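Local coordinates for De Novo Protein OR329 (Artificial gene, PDB 4HXT) that is a computationally designed armadillo-repeat protein with no known natural function, probably made as a scaffold for self-assembling cyclic homo-oligomers, at residues A[14-17]-A[18-21]. Sequence-based numbering, arbitrary orientation.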
loop_
_atom_site.group_PDB
_atom_site.type_symbol
_atom_site.label_atom_id
_atom_site.label_comp_id
_atom_site.label_asym_id
_atom_site.label_seq_id
_atom_site.Cartn_x
_atom_site.Cartn_y
_atom_site.Cartn_z
ATOM N N THR A 14 25.416 17.512 28.169
ATOM C CA THR A 14 24.958 16.957 29.440
ATOM C C THR A 14 24.019 17.931 30.134
ATOM O O THR A 14 23.486 17.649 31.209
ATOM C CB THR A 14 26.140 16.643 30.384
ATOM O OG1 THR A 14 26.972 17.801 30.515
ATOM C CG2 THR A 14 26.966 15.482 29.844
ATOM N N ASP A 15 23.821 19.081 29.498
ATOM C CA ASP A 15 22.943 20.115 30.022
ATOM C C ASP A 15 21.606 20.035 29.288
ATOM O O ASP A 15 21.551 20.243 28.079
ATOM C CB ASP A 15 23.574 21.494 29.797
ATOM C CG ASP A 15 22.814 22.605 30.499
ATOM O OD1 ASP A 15 21.567 22.548 30.537
ATOM O OD2 ASP A 15 23.463 23.544 31.003
ATOM N N SER A 16 20.534 19.732 30.015
ATOM C CA SER A 16 19.208 19.636 29.403
ATOM C C SER A 16 18.849 20.891 28.615
ATOM O O SER A 16 18.220 20.806 27.561
ATOM C CB SER A 16 18.134 19.389 30.469
ATOM O OG SER A 16 18.090 18.026 30.844
ATOM N N GLU A 17 19.244 22.052 29.129
ATOM C CA GLU A 17 18.961 23.314 28.453
ATOM C C GLU A 17 19.567 23.321 27.055
ATOM O O GLU A 17 18.925 23.736 26.095
ATOM C CB GLU A 17 19.523 24.497 29.252
ATOM C CG GLU A 17 18.923 24.650 30.635
ATOM C CD GLU A 17 17.408 24.729 30.609
ATOM O OE1 GLU A 17 16.864 25.705 30.048
ATOM O OE2 GLU A 17 16.761 23.806 31.149
ATOM N N THR A 18 20.810 22.864 26.953
ATOM C CA THR A 18 21.497 22.818 25.670
ATOM C C THR A 18 20.815 21.796 24.760
ATOM O O THR A 18 20.569 22.065 23.587
ATOM C CB THR A 18 22.973 22.419 25.852
ATOM O OG1 THR A 18 23.595 23.324 26.773
ATOM C CG2 THR A 18 23.711 22.465 24.521
ATOM N N GLN A 19 20.507 20.629 25.314
ATOM C CA GLN A 19 19.861 19.562 24.558
ATOM C C GLN A 19 18.511 19.983 23.985
ATOM O O GLN A 19 18.253 19.825 22.791
ATOM C CB GLN A 19 19.637 18.341 25.441
ATOM C CG GLN A 19 20.882 17.568 25.801
ATOM C CD GLN A 19 20.531 16.274 26.497
ATOM O OE1 GLN A 19 19.880 16.280 27.538
ATOM N NE2 GLN A 19 20.944 15.153 25.915
ATOM N N LYS A 20 17.646 20.501 24.857
ATOM C CA LYS A 20 16.307 20.954 24.482
ATOM C C LYS A 20 16.357 21.982 23.368
ATOM O O LYS A 20 15.573 21.936 22.415
ATOM C CB LYS A 20 15.593 21.581 25.671
ATOM C CG LYS A 20 15.261 20.609 26.781
ATOM C CD LYS A 20 14.512 21.287 27.924
ATOM C CE LYS A 20 15.448 22.065 28.840
ATOM N NZ LYS A 20 14.722 22.591 30.032
ATOM N N GLU A 21 17.276 22.930 23.510
ATOM C CA GLU A 21 17.503 24.020 22.580
ATOM C C GLU A 21 18.006 23.518 21.228
ATOM O O GLU A 21 17.597 24.020 20.182
ATOM C CB GLU A 21 18.550 24.983 23.184
ATOM C CG GLU A 21 18.774 26.283 22.372
ATOM C CD GLU A 21 17.494 27.074 22.190
ATOM O OE1 GLU A 21 16.506 26.786 22.907
ATOM O OE2 GLU A 21 17.487 27.983 21.333
HETATM O O HOH W 1 20.833 16.131 30.617
#
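Gln19 N, Lys20 N and Glu21 N donate to Asp15 O, Ser16 O and Glu17 O, the first i+4 bonds of helix 16-30, with Lys20 N–Ser16 O at 2.8 Å. Asp15 caps this end: its CG lies anti to the backbone N (chi1 -172°), which brings OD1 back to Glu17 N at 2.8 Å, on the anti side of the carboxylate. The side chains of Thr18 and Asp15 cross at about a right angle, Thr18 OG1 3.5 Å from Asp15 CB. Glu17 and Lys20 run side by side; the lysine bends at chi3 (-79°), passing CE beside Ser16 O and bringing NZ within 2.6 Å of Glu17 OE2, a salt bridge in which NZ comes from above the carboxylate plane. A methionine in place of Lys20 would probably leave the Glu17 carboxylate without its charged mate and freer to turn. Ser16 OG is hydrogen-bonded to Asp57 OD2, and Gln19 NE2 to Leu11 O; a water sits among Thr14 O, Gln19 OE1 and, weakly, Ser16 OG. Ser16, Gln19 and Lys20 touch Val60, which lays this turn against helix 58-71. The arrangement is a side-chain N-cap followed by an i to i+3 salt bridge, opening a helix of an armadillo-type solenoid.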